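Local coordinates for aminoglycoside 6-adenylyltransferase (Bacillus subtilis, PDB 2PBE), which transfers the adenylyl group of ATP to the 6-hydroxyl of streptomycin or streptidine, also accepting GTP with streptomycin, and so mediates bacterial resistance to streptomycin, at residues 156-161 / 266-271; 164-169 / 272-277; 197-202 / 257-262; 186-191 / 243-248. All coordinates share one frame; numbering follows the deposited sequence.

Contact 1 (156-161 / 266-271); sequences DCCNEF and KYPDYD
With chi1 at -49°, Tyr270 throws its ring back beside its own backbone N and lays it against Cys158 and Asn159 of the neighbouring helix. Asn159 answers with CG anti to its backbone N (chi1 -165°), which carries the carboxamide out along the tyrosine toward the phenol end. The amide stands almost perpendicular to the ring, the two planes 84° apart, and OD1 comes to 3.0 Å from Tyr270 OH. That hydroxyl is already hydrogen-bonded to OD1 of Asp155, one helical turn before Asn159. At the other end of the ring, Cys158 CB lies in the ring plane, at the edge, 3.7 Å from Tyr270 CD2. The same CB touches the Pro268 ring through CG at 3.9 Å, so one cysteine methylene covers the notch between the proline and the tyrosine. Just beyond, Tyr267 OH donates 2.6 Å to Asp271 OD2, met on the anti side of the carboxylate; Asp271 also forms a salt bridge with Arg253. Helix 270-283 therefore starts against helix 151-173 on an apolar strip made by Cys158, Pro268 and the carbons of the Tyr270 ring, while the tyrosine's polar end is tied by a hydrogen bond to Asp155 of the same neighbouring helix.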
loop_
_atom_site.group_PDB
_atom_site.type_symbol
_atom_site.label_atom_id
_atom_site.label_comp_id
_atom_site.label_asym_id
_atom_site.label_seq_id
_atom_site.Cartn_x
_atom_site.Cartn_y
_atom_site.Cartn_z
ATOM N N ASP A 156 -2.858 1.379 -18.967
ATOM C CA ASP A 156 -4.194 1.342 -18.407
ATOM C C ASP A 156 -4.385 2.405 -17.314
ATOM O O ASP A 156 -5.372 3.129 -17.317
ATOM C CB ASP A 156 -4.513 -0.032 -17.832
ATOM C CG ASP A 156 -4.675 -1.104 -18.897
ATOM O OD1 ASP A 156 -4.985 -0.776 -20.060
ATOM O OD2 ASP A 156 -4.510 -2.289 -18.553
ATOM N N CYS A 157 -3.437 2.516 -16.394
ATOM C CA CYS A 157 -3.571 3.509 -15.333
ATOM C C CYS A 157 -3.689 4.923 -15.879
ATOM O O CYS A 157 -4.446 5.734 -15.345
ATOM C CB CYS A 157 -2.392 3.447 -14.370
ATOM S SG CYS A 157 -2.617 4.500 -12.914
ATOM N N CYS A 158 -2.953 5.218 -16.946
ATOM C CA CYS A 158 -2.997 6.547 -17.538
ATOM C C CYS A 158 -4.320 6.739 -18.277
ATOM O O CYS A 158 -4.923 7.814 -18.225
ATOM C CB CYS A 158 -1.836 6.748 -18.496
ATOM S SG CYS A 158 -0.220 6.713 -17.704
ATOM N N ASN A 159 -4.778 5.690 -18.951
ATOM C CA ASN A 159 -6.018 5.748 -19.701
ATOM C C ASN A 159 -7.163 6.087 -18.758
ATOM O O ASN A 159 -7.884 7.052 -18.971
ATOM C CB ASN A 159 -6.258 4.404 -20.387
ATOM C CG ASN A 159 -7.323 4.475 -21.462
ATOM O OD1 ASN A 159 -7.026 4.524 -22.660
ATOM N ND2 ASN A 159 -8.572 4.487 -21.036
ATOM N N GLU A 160 -7.291 5.313 -17.691
ATOM C CA GLU A 160 -8.344 5.517 -16.705
ATOM C C GLU A 160 -8.250 6.882 -16.048
ATOM O O GLU A 160 -9.250 7.591 -15.898
ATOM C CB GLU A 160 -8.267 4.433 -15.623
ATOM C CG GLU A 160 -9.359 4.502 -14.555
ATOM C CD GLU A 160 -10.752 4.149 -15.077
ATOM O OE1 GLU A 160 -11.684 4.049 -14.248
ATOM O OE2 GLU A 160 -10.920 3.980 -16.308
ATOM N N PHE A 161 -7.037 7.245 -15.645
ATOM C CA PHE A 161 -6.804 8.533 -15.004
ATOM C C PHE A 161 -7.367 9.684 -15.829
ATOM O O PHE A 161 -8.255 10.399 -15.388
ATOM C CB PHE A 161 -5.318 8.792 -14.824
ATOM C CG PHE A 161 -5.015 10.119 -14.187
ATOM C CD1 PHE A 161 -5.115 10.264 -12.796
ATOM C CD2 PHE A 161 -4.677 11.239 -14.967
ATOM C CE1 PHE A 161 -4.881 11.509 -12.171
ATOM C CE2 PHE A 161 -4.437 12.502 -14.358
ATOM C CZ PHE A 161 -4.543 12.624 -12.943
ATOM N N LYS A 266 6.262 3.506 -23.302
ATOM C CA LYS A 266 5.845 4.683 -24.053
ATOM C C LYS A 266 4.973 5.604 -23.197
ATOM O O LYS A 266 4.018 5.154 -22.547
ATOM C CB LYS A 266 5.057 4.284 -25.307
ATOM C CG LYS A 266 4.608 5.478 -26.164
ATOM C CD LYS A 266 3.898 5.076 -27.463
ATOM C CE LYS A 266 2.472 4.584 -27.222
ATOM N NZ LYS A 266 1.754 4.331 -28.492
ATOM N N TYR A 267 5.312 6.893 -23.181
ATOM C CA TYR A 267 4.512 7.853 -22.444
ATOM C C TYR A 267 3.264 8.068 -23.308
ATOM O O TYR A 267 3.369 8.380 -24.489
ATOM C CB TYR A 267 5.265 9.166 -22.274
ATOM C CG TYR A 267 4.515 10.134 -21.407
ATOM C CD1 TYR A 267 4.399 9.920 -20.005
ATOM C CD2 TYR A 267 3.855 11.249 -21.982
ATOM C CE1 TYR A 267 3.634 10.799 -19.193
ATOM C CE2 TYR A 267 3.090 12.143 -21.185
ATOM C CZ TYR A 267 2.978 11.912 -19.796
ATOM O OH TYR A 267 2.196 12.750 -19.034
ATOM N N PRO A 268 2.067 7.883 -22.736
ATOM C CA PRO A 268 0.852 8.073 -23.528
ATOM C C PRO A 268 0.631 9.495 -23.984
ATOM O O PRO A 268 1.329 10.408 -23.565
ATOM C CB PRO A 268 -0.248 7.621 -22.579
ATOM C CG PRO A 268 0.453 6.676 -21.658
ATOM C CD PRO A 268 1.743 7.377 -21.394
ATOM N N ASP A 269 -0.374 9.676 -24.835
ATOM C CA ASP A 269 -0.708 10.998 -25.335
ATOM C C ASP A 269 -1.981 11.503 -24.669
ATOM O O ASP A 269 -2.501 12.575 -25.023
ATOM C CB ASP A 269 -0.879 10.996 -26.865
ATOM C CG ASP A 269 -1.935 10.011 -27.346
ATOM O OD1 ASP A 269 -3.055 10.003 -26.799
ATOM O OD2 ASP A 269 -1.666 9.246 -28.293
ATOM N N TYR A 270 -2.470 10.732 -23.701
ATOM C CA TYR A 270 -3.668 11.104 -22.977
ATOM C C TYR A 270 -3.466 12.433 -22.261
ATOM O O TYR A 270 -4.374 13.252 -22.206
ATOM C CB TYR A 270 -4.037 10.038 -21.957
ATOM C CG TYR A 270 -4.053 8.625 -22.499
ATOM C CD1 TYR A 270 -4.643 8.327 -23.749
ATOM C CD2 TYR A 270 -3.535 7.551 -21.723
ATOM C CE1 TYR A 270 -4.725 6.975 -24.222
ATOM C CE2 TYR A 270 -3.606 6.203 -22.178
ATOM C CZ TYR A 270 -4.208 5.919 -23.425
ATOM O OH TYR A 270 -4.323 4.616 -23.871
ATOM N N ASP A 271 -2.276 12.632 -21.706
ATOM C CA ASP A 271 -1.936 13.860 -20.982
ATOM C C ASP A 271 -2.209 15.059 -21.890
ATOM O O ASP A 271 -3.091 15.892 -21.639
ATOM C CB ASP A 271 -0.449 13.813 -20.594
ATOM C CG ASP A 271 0.075 15.117 -19.966
ATOM O OD1 ASP A 271 -0.690 16.089 -19.788
ATOM O OD2 ASP A 271 1.295 15.154 -19.647
#

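Contact 2 (164-169 / 272-277); sequences VSTYVV and EGITKY
Thr166 pushes its methyl group, CG2, between Ile274 and Tyr277, two residues three apart on the facing helix. Tyr277 CE2 lies 3.9 Å from Thr166 CG2; the methyl meets the ring obliquely, and Thr166 CB follows it to 4.0 Å of the same CE2. On the other side of the notch, CG2 of Ile274 stands 4.0 Å from Thr166 CG2, with Ile274 CD1 slightly farther off. Both partners cross the threonine at about a right angle. The threonine's own rotation explains the division of labour: chi1 of 66° points CG2 away from its carbonyl carbon and at the other helix, and leaves OG1 tucked over the backbone, where it is hydrogen-bonded with the carbonyl O of Met163 one turn back. Its polar atom is thus satisfied inside its own helix and only carbon crosses the gap. Tyr277 reaches across with CG anti to its backbone N (chi1 178°). Around this small apolar patch, Ile274 also rests on Trp162 and Tyr249, while Val169 packs on Thr278 and Ile281 farther along helix 270-283. A single small residue of one helix set against a pair one turn apart on the next, with the two helices running in the same general sense, is ordinary helix-helix packing of a helical bundle, here the C-terminal helical domain of an aminoglycoside adenylyltransferase.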
loop_
_atom_site.group_PDB
_atom_site.type_symbol
_atom_site.label_atom_id
_atom_site.label_comp_id
_atom_site.label_asym_id
_atom_site.label_seq_id
_atom_site.Cartn_x
_atom_site.Cartn_y
_atom_site.Cartn_z
ATOM N N VAL A 164 -11.478 9.279 -16.848
ATOM C CA VAL A 164 -12.414 9.588 -15.794
ATOM C C VAL A 164 -12.233 11.048 -15.402
ATOM O O VAL A 164 -13.147 11.710 -14.893
ATOM C CB VAL A 164 -12.184 8.682 -14.599
ATOM C CG1 VAL A 164 -13.083 9.087 -13.444
ATOM C CG2 VAL A 164 -12.455 7.237 -15.014
ATOM N N SER A 165 -11.035 11.547 -15.663
ATOM C CA SER A 165 -10.715 12.920 -15.349
ATOM C C SER A 165 -11.650 13.890 -16.079
ATOM O O SER A 165 -12.010 14.945 -15.536
ATOM C CB SER A 165 -9.269 13.197 -15.741
ATOM O OG SER A 165 -8.904 14.489 -15.347
ATOM N N THR A 166 -12.049 13.535 -17.303
ATOM C CA THR A 166 -12.950 14.388 -18.086
ATOM C C THR A 166 -14.344 14.447 -17.473
ATOM O O THR A 166 -15.112 15.378 -17.734
ATOM C CB THR A 166 -13.127 13.910 -19.529
ATOM O OG1 THR A 166 -13.807 12.653 -19.530
ATOM C CG2 THR A 166 -11.793 13.786 -20.219
ATOM N N TYR A 167 -14.680 13.425 -16.692
ATOM C CA TYR A 167 -15.977 13.388 -16.041
ATOM C C TYR A 167 -15.990 14.482 -14.985
ATOM O O TYR A 167 -17.005 15.126 -14.770
ATOM C CB TYR A 167 -16.216 12.022 -15.404
ATOM C CG TYR A 167 -16.368 10.840 -16.369
ATOM C CD1 TYR A 167 -15.953 10.915 -17.734
ATOM C CD2 TYR A 167 -16.895 9.609 -15.899
ATOM C CE1 TYR A 167 -16.061 9.783 -18.608
ATOM C CE2 TYR A 167 -17.013 8.470 -16.769
ATOM C CZ TYR A 167 -16.592 8.572 -18.113
ATOM O OH TYR A 167 -16.687 7.474 -18.929
ATOM N N VAL A 168 -14.839 14.709 -14.359
ATOM C CA VAL A 168 -14.708 15.739 -13.328
ATOM C C VAL A 168 -14.802 17.127 -13.970
ATOM O O VAL A 168 -15.348 18.079 -13.396
ATOM C CB VAL A 168 -13.341 15.599 -12.577
ATOM C CG1 VAL A 168 -13.234 16.614 -11.443
ATOM C CG2 VAL A 168 -13.203 14.170 -12.029
ATOM N N VAL A 169 -14.263 17.235 -15.174
ATOM C CA VAL A 169 -14.301 18.488 -15.891
ATOM C C VAL A 169 -15.758 18.832 -16.228
ATOM O O VAL A 169 -16.232 19.936 -15.915
ATOM C CB VAL A 169 -13.454 18.387 -17.181
ATOM C CG1 VAL A 169 -13.632 19.625 -18.038
ATOM C CG2 VAL A 169 -11.986 18.226 -16.812
ATOM N N GLU A 272 -1.433 15.126 -22.956
ATOM C CA GLU A 272 -1.533 16.185 -23.937
ATOM C C GLU A 272 -2.939 16.369 -24.514
ATOM O O GLU A 272 -3.444 17.492 -24.607
ATOM C CB GLU A 272 -0.557 15.882 -25.059
ATOM C CG GLU A 272 -0.462 16.914 -26.122
ATOM C CD GLU A 272 0.579 16.522 -27.137
ATOM O OE1 GLU A 272 0.419 15.429 -27.742
ATOM O OE2 GLU A 272 1.554 17.291 -27.319
ATOM N N GLY A 273 -3.549 15.271 -24.934
ATOM C CA GLY A 273 -4.881 15.346 -25.501
ATOM C C GLY A 273 -5.904 15.938 -24.551
ATOM O O GLY A 273 -6.686 16.825 -24.929
ATOM N N ILE A 274 -5.901 15.465 -23.303
ATOM C CA ILE A 274 -6.849 15.941 -22.304
ATOM C C ILE A 274 -6.505 17.288 -21.709
ATOM O O ILE A 274 -7.382 18.022 -21.255
ATOM C CB ILE A 274 -7.039 14.885 -21.185
ATOM C CG1 ILE A 274 -7.437 13.539 -21.807
ATOM C CG2 ILE A 274 -8.087 15.346 -20.198
ATOM C CD1 ILE A 274 -8.552 13.603 -22.877
ATOM N N THR A 275 -5.225 17.614 -21.706
ATOM C CA THR A 275 -4.805 18.902 -21.215
ATOM C C THR A 275 -5.426 19.951 -22.174
ATOM O O THR A 275 -6.049 20.909 -21.706
ATOM C CB THR A 275 -3.251 18.980 -21.165
ATOM O OG1 THR A 275 -2.792 18.182 -20.068
ATOM C CG2 THR A 275 -2.751 20.411 -20.980
ATOM N N LYS A 276 -5.275 19.768 -23.493
ATOM C CA LYS A 276 -5.854 20.715 -24.453
ATOM C C LYS A 276 -7.346 20.806 -24.196
ATOM O O LYS A 276 -7.930 21.890 -24.109
ATOM C CB LYS A 276 -5.652 20.261 -25.910
ATOM C CG LYS A 276 -4.221 20.295 -26.437
ATOM C CD LYS A 276 -4.213 19.955 -27.938
ATOM C CE LYS A 276 -2.802 19.762 -28.468
ATOM N NZ LYS A 276 -2.809 19.455 -29.918
ATOM N N TYR A 277 -7.951 19.640 -24.052
ATOM C CA TYR A 277 -9.375 19.540 -23.822
ATOM C C TYR A 277 -9.883 20.288 -22.592
ATOM O O TYR A 277 -10.616 21.272 -22.728
ATOM C CB TYR A 277 -9.750 18.065 -23.750
ATOM C CG TYR A 277 -11.212 17.827 -23.471
ATOM C CD1 TYR A 277 -12.207 18.098 -24.448
ATOM C CD2 TYR A 277 -11.625 17.344 -22.202
ATOM C CE1 TYR A 277 -13.593 17.893 -24.160
ATOM C CE2 TYR A 277 -12.998 17.129 -21.905
ATOM C CZ TYR A 277 -13.971 17.404 -22.881
ATOM O OH TYR A 277 -15.290 17.192 -22.561
#

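Contact 3 (197-202 / 257-262); sequences AWHIAS and KAVSEG
Here two long helices of the C-terminal helical bundle, 177-204 and 238-263, meet through a mixed contact: a small apolar patch with a water beside it. Their local axes run in the same general direction, 41° apart, and approach to 9.4 Å. Val259 is the main apolar piece. Its CG2 presses on the backbone of the other helix, 3.8 Å from His199 CA, and touches Trp198 at CB, while lying near the plane of the imidazole at its edge. Trp198 itself brings only its first carbon here; its indole turns off toward Cys157 of helix 151-173. His199, with CG anti to the backbone N (chi1 178°), swings its ring along the seam to Ala258, whose CB lies 3.9 Å from His199 ND1, and the imidazole also meets the ring of Tyr255. On the polar side the bridge is uneven: the water has weak hydrogen bonds with Ser202 OG and to the carbonyl O of Ala258, to which it donates over 3.5 Å. Its firm partner is the imidazole, with the water oxygen 2.8 Å from His199 ND1.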
loop_
_atom_site.group_PDB
_atom_site.type_symbol
_atom_site.label_atom_id
_atom_site.label_comp_id
_atom_site.label_asym_id
_atom_site.label_seq_id
_atom_site.Cartn_x
_atom_site.Cartn_y
_atom_site.Cartn_z
ATOM N N ALA A 197 2.609 4.778 -6.177
ATOM C CA ALA A 197 3.013 3.524 -5.564
ATOM C C ALA A 197 3.931 2.767 -6.514
ATOM O O ALA A 197 4.927 2.178 -6.081
ATOM C CB ALA A 197 1.794 2.685 -5.221
ATOM N N TRP A 198 3.603 2.801 -7.806
ATOM C CA TRP A 198 4.417 2.112 -8.809
ATOM C C TRP A 198 5.808 2.736 -8.863
ATOM O O TRP A 198 6.803 2.068 -9.167
ATOM C CB TRP A 198 3.775 2.197 -10.194
ATOM C CG TRP A 198 2.622 1.225 -10.456
ATOM C CD1 TRP A 198 2.307 0.109 -9.727
ATOM C CD2 TRP A 198 1.720 1.237 -11.572
ATOM N NE1 TRP A 198 1.275 -0.579 -10.316
ATOM C CE2 TRP A 198 0.890 0.080 -11.451
ATOM C CE3 TRP A 198 1.527 2.106 -12.676
ATOM C CZ2 TRP A 198 -0.130 -0.239 -12.394
ATOM C CZ3 TRP A 198 0.514 1.793 -13.628
ATOM C CH2 TRP A 198 -0.302 0.620 -13.469
ATOM N N HIS A 199 5.873 4.033 -8.582
ATOM C CA HIS A 199 7.151 4.721 -8.569
ATOM C C HIS A 199 7.969 4.215 -7.366
ATOM O O HIS A 199 9.148 3.914 -7.498
ATOM C CB HIS A 199 6.922 6.229 -8.459
ATOM C CG HIS A 199 8.184 7.026 -8.392
ATOM N ND1 HIS A 199 9.125 7.006 -9.396
ATOM C CD2 HIS A 199 8.670 7.843 -7.426
ATOM C CE1 HIS A 199 10.144 7.777 -9.050
ATOM N NE2 HIS A 199 9.892 8.293 -7.860
ATOM N N ILE A 200 7.326 4.118 -6.203
ATOM C CA ILE A 200 7.994 3.674 -4.974
ATOM C C ILE A 200 8.470 2.235 -5.224
ATOM O O ILE A 200 9.603 1.844 -4.890
ATOM C CB ILE A 200 7.003 3.735 -3.744
ATOM C CG1 ILE A 200 6.577 5.182 -3.427
ATOM C CG2 ILE A 200 7.658 3.127 -2.530
ATOM C CD1 ILE A 200 7.749 6.163 -3.104
ATOM N N ALA A 201 7.588 1.447 -5.833
ATOM C CA ALA A 201 7.905 0.056 -6.177
ATOM C C ALA A 201 9.109 -0.058 -7.123
ATOM O O ALA A 201 9.794 -1.084 -7.167
ATOM C CB ALA A 201 6.718 -0.585 -6.804
ATOM N N SER A 202 9.328 0.999 -7.897
ATOM C CA SER A 202 10.440 1.048 -8.831
ATOM C C SER A 202 11.716 1.171 -8.033
ATOM O O SER A 202 12.641 0.427 -8.284
ATOM C CB SER A 202 10.281 2.235 -9.775
ATOM O OG SER A 202 11.351 2.297 -10.704
ATOM N N LYS A 257 5.583 10.102 -15.827
ATOM C CA LYS A 257 6.782 10.389 -16.611
ATOM C C LYS A 257 7.952 9.661 -15.954
ATOM O O LYS A 257 8.753 9.010 -16.616
ATOM C CB LYS A 257 7.063 11.894 -16.657
ATOM C CG LYS A 257 6.177 12.616 -17.652
ATOM C CD LYS A 257 6.343 14.125 -17.623
ATOM C CE LYS A 257 5.359 14.787 -18.596
ATOM N NZ LYS A 257 5.430 16.272 -18.568
ATOM N N ALA A 258 8.017 9.761 -14.629
ATOM C CA ALA A 258 9.061 9.109 -13.859
ATOM C C ALA A 258 9.058 7.592 -14.044
ATOM O O ALA A 258 10.114 6.968 -14.239
ATOM C CB ALA A 258 8.881 9.443 -12.410
ATOM N N VAL A 259 7.871 6.998 -13.981
ATOM C CA VAL A 259 7.718 5.553 -14.124
ATOM C C VAL A 259 7.962 5.095 -15.554
ATOM O O VAL A 259 8.704 4.138 -15.789
ATOM C CB VAL A 259 6.297 5.109 -13.670
ATOM C CG1 VAL A 259 6.022 3.683 -14.081
ATOM C CG2 VAL A 259 6.165 5.246 -12.157
ATOM N N SER A 260 7.333 5.772 -16.503
ATOM C CA SER A 260 7.465 5.424 -17.909
ATOM C C SER A 260 8.918 5.478 -18.309
ATOM O O SER A 260 9.397 4.648 -19.082
ATOM C CB SER A 260 6.691 6.407 -18.768
ATOM O OG SER A 260 7.152 7.724 -18.542
ATOM N N GLU A 261 9.613 6.474 -17.776
ATOM C CA GLU A 261 11.010 6.663 -18.091
ATOM C C GLU A 261 11.866 5.538 -17.519
ATOM O O GLU A 261 12.720 4.990 -18.220
ATOM C CB GLU A 261 11.463 8.002 -17.543
ATOM C CG GLU A 261 12.829 8.424 -18.021
ATOM C CD GLU A 261 13.189 9.797 -17.513
ATOM O OE1 GLU A 261 12.359 10.727 -17.700
ATOM O OE2 GLU A 261 14.294 9.943 -16.935
ATOM N N GLY A 262 11.624 5.188 -16.262
ATOM C CA GLY A 262 12.395 4.140 -15.627
ATOM C C GLY A 262 12.209 2.739 -16.185
ATOM O O GLY A 262 13.124 1.916 -16.098
HETATM O O HOH W 1 9.993 5.139 -11.269
#

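Contact 4 (186-191 / 243-248); sequences EIVRPN and KSLFTC
This is an interior seam of the C-terminal helical bundle, where helix 177-204 passes helix 238-263 around a valine. Val188 carries it: with CG1 anti to the backbone N (chi1 176°), that methyl reaches to 4.2 Å of Cys248 CB and 4.5 Å of Leu245 CD1. The two partners lie three residues apart on the opposite helix, and all three are buried. Leu245 starts off to one side, and its chi1 of 179° brings the branched end round toward Val188. The meeting is purely carbon to carbon, with no hydrogen bond from one segment to the other. Helix 177-204 is irregular here, making a wider pi-type turn at 186-188 and a kink at Pro190, whose nitrogen has no bond to the preceding turn. The guanidinium of the buried Arg189 leans toward helix 238-263; its NE is hydrogen-bonded to Thr232, and the group makes a cation-pi contact with Tyr233. Turned away from Val188, Thr247 OG1 donates 2.8 Å to Lys243 O from above the carbonyl plane, and that oxygen also accepts from Thr247 N, so the threonine's hydroxyl is spent within its own helix. Phe161 of helix 151-173 closes on Val188 as well, making this the three-helix apolar packing typical of the interior of a helical bundle.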
loop_
_atom_site.group_PDB
_atom_site.type_symbol
_atom_site.label_atom_id
_atom_site.label_comp_id
_atom_site.label_asym_id
_atom_site.label_seq_id
_atom_site.Cartn_x
_atom_site.Cartn_y
_atom_site.Cartn_z
ATOM N N GLU A 186 -13.087 8.987 -5.932
ATOM C CA GLU A 186 -13.115 7.558 -6.162
ATOM C C GLU A 186 -12.293 6.985 -7.282
ATOM O O GLU A 186 -12.023 5.791 -7.271
ATOM C CB GLU A 186 -14.565 7.093 -6.320
ATOM C CG GLU A 186 -15.451 7.442 -5.131
ATOM C CD GLU A 186 -16.829 6.823 -5.235
ATOM O OE1 GLU A 186 -17.467 6.992 -6.301
ATOM O OE2 GLU A 186 -17.275 6.179 -4.254
ATOM N N ILE A 187 -11.885 7.791 -8.246
ATOM C CA ILE A 187 -11.118 7.241 -9.354
ATOM C C ILE A 187 -9.843 7.989 -9.724
ATOM O O ILE A 187 -8.767 7.402 -9.784
ATOM C CB ILE A 187 -12.026 7.110 -10.599
ATOM C CG1 ILE A 187 -13.201 6.176 -10.267
ATOM C CG2 ILE A 187 -11.238 6.563 -11.792
ATOM C CD1 ILE A 187 -14.385 6.292 -11.214
ATOM N N VAL A 188 -9.976 9.284 -9.976
ATOM C CA VAL A 188 -8.829 10.081 -10.375
ATOM C C VAL A 188 -7.687 10.043 -9.377
ATOM O O VAL A 188 -6.612 9.565 -9.719
ATOM C CB VAL A 188 -9.261 11.518 -10.642
ATOM C CG1 VAL A 188 -8.062 12.387 -10.969
ATOM C CG2 VAL A 188 -10.258 11.513 -11.798
ATOM N N ARG A 189 -7.910 10.544 -8.157
ATOM C CA ARG A 189 -6.869 10.536 -7.131
ATOM C C ARG A 189 -6.380 9.120 -6.823
ATOM O O ARG A 189 -5.182 8.912 -6.630
ATOM C CB ARG A 189 -7.349 11.206 -5.841
ATOM C CG ARG A 189 -6.226 11.421 -4.844
ATOM C CD ARG A 189 -6.706 12.023 -3.526
ATOM N NE ARG A 189 -7.194 13.394 -3.652
ATOM C CZ ARG A 189 -8.470 13.748 -3.523
ATOM N NH1 ARG A 189 -9.398 12.826 -3.264
ATOM N NH2 ARG A 189 -8.816 15.022 -3.638
ATOM N N PRO A 190 -7.289 8.129 -6.758
ATOM C CA PRO A 190 -6.778 6.784 -6.472
ATOM C C PRO A 190 -5.799 6.266 -7.529
ATOM O O PRO A 190 -4.920 5.455 -7.221
ATOM C CB PRO A 190 -8.054 5.943 -6.366
ATOM C CG PRO A 190 -9.018 6.915 -5.748
ATOM C CD PRO A 190 -8.753 8.180 -6.542
ATOM N N ASN A 191 -5.932 6.729 -8.767
ATOM C CA ASN A 191 -4.998 6.270 -9.799
ATOM C C ASN A 191 -3.678 7.033 -9.683
ATOM O O ASN A 191 -2.622 6.495 -9.969
ATOM C CB ASN A 191 -5.597 6.400 -11.202
ATOM C CG ASN A 191 -6.432 5.181 -11.586
ATOM O OD1 ASN A 191 -7.643 5.145 -11.382
ATOM N ND2 ASN A 191 -5.776 4.166 -12.124
ATOM N N LYS A 243 -8.858 23.401 -8.891
ATOM C CA LYS A 243 -7.513 23.418 -8.332
ATOM C C LYS A 243 -7.094 21.993 -7.953
ATOM O O LYS A 243 -6.030 21.527 -8.361
ATOM C CB LYS A 243 -7.492 24.357 -7.118
ATOM C CG LYS A 243 -6.115 24.587 -6.493
ATOM C CD LYS A 243 -6.099 25.773 -5.520
ATOM C CE LYS A 243 -7.001 25.596 -4.303
ATOM N NZ LYS A 243 -6.807 26.738 -3.342
ATOM N N SER A 244 -7.929 21.298 -7.198
ATOM C CA SER A 244 -7.624 19.930 -6.800
ATOM C C SER A 244 -7.331 19.075 -8.030
ATOM O O SER A 244 -6.369 18.321 -8.046
ATOM C CB SER A 244 -8.799 19.318 -6.040
ATOM O OG SER A 244 -8.905 19.849 -4.732
ATOM N N LEU A 245 -8.168 19.207 -9.058
ATOM C CA LEU A 245 -8.019 18.435 -10.296
ATOM C C LEU A 245 -6.735 18.746 -11.033
ATOM O O LEU A 245 -6.017 17.839 -11.461
ATOM C CB LEU A 245 -9.204 18.698 -11.229
ATOM C CG LEU A 245 -9.113 17.945 -12.561
ATOM C CD1 LEU A 245 -9.268 16.447 -12.339
ATOM C CD2 LEU A 245 -10.195 18.459 -13.489
ATOM N N PHE A 246 -6.457 20.031 -11.212
ATOM C CA PHE A 246 -5.234 20.401 -11.901
ATOM C C PHE A 246 -4.025 19.941 -11.111
ATOM O O PHE A 246 -2.998 19.607 -11.697
ATOM C CB PHE A 246 -5.162 21.904 -12.141
ATOM C CG PHE A 246 -6.211 22.422 -13.089
ATOM C CD1 PHE A 246 -6.709 21.622 -14.143
ATOM C CD2 PHE A 246 -6.672 23.741 -12.967
ATOM C CE1 PHE A 246 -7.663 22.146 -15.068
ATOM C CE2 PHE A 246 -7.619 24.285 -13.876
ATOM C CZ PHE A 246 -8.117 23.483 -14.929
ATOM N N THR A 247 -4.154 19.922 -9.789
ATOM C CA THR A 247 -3.059 19.482 -8.928
ATOM C C THR A 247 -2.788 17.996 -9.200
ATOM O O THR A 247 -1.635 17.592 -9.292
ATOM C CB THR A 247 -3.388 19.768 -7.432
ATOM O OG1 THR A 247 -3.443 21.186 -7.239
ATOM C CG2 THR A 247 -2.324 19.170 -6.488
ATOM N N CYS A 248 -3.843 17.199 -9.341
ATOM C CA CYS A 248 -3.697 15.783 -9.660
ATOM C C CYS A 248 -3.023 15.660 -11.029
ATOM O O CYS A 248 -2.206 14.769 -11.258
ATOM C CB CYS A 248 -5.056 15.101 -9.695
ATOM S SG CYS A 248 -5.860 15.028 -8.072
#

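In the fold
All four contacts tie together four helices of the C-terminal helical domain. Contacts 1 and 2 share helices 151-173 and 270-283 and follow each other along them, their centres 11 Å apart; contacts 3 and 4 share helices 177-204 and 238-263, at centres 18 Å apart. Only contact 4 is fully buried, and it is purely apolar. The others are partly buried: contact 2 also joins carbons alone, contact 1 places a phenol and an amide beside its apolar strip, and contact 3 admits a water. The pairs interlock, with Cys157 against Trp198 joining contacts 1 and 3, and Val164 against Ile187 joining contacts 2 and 4.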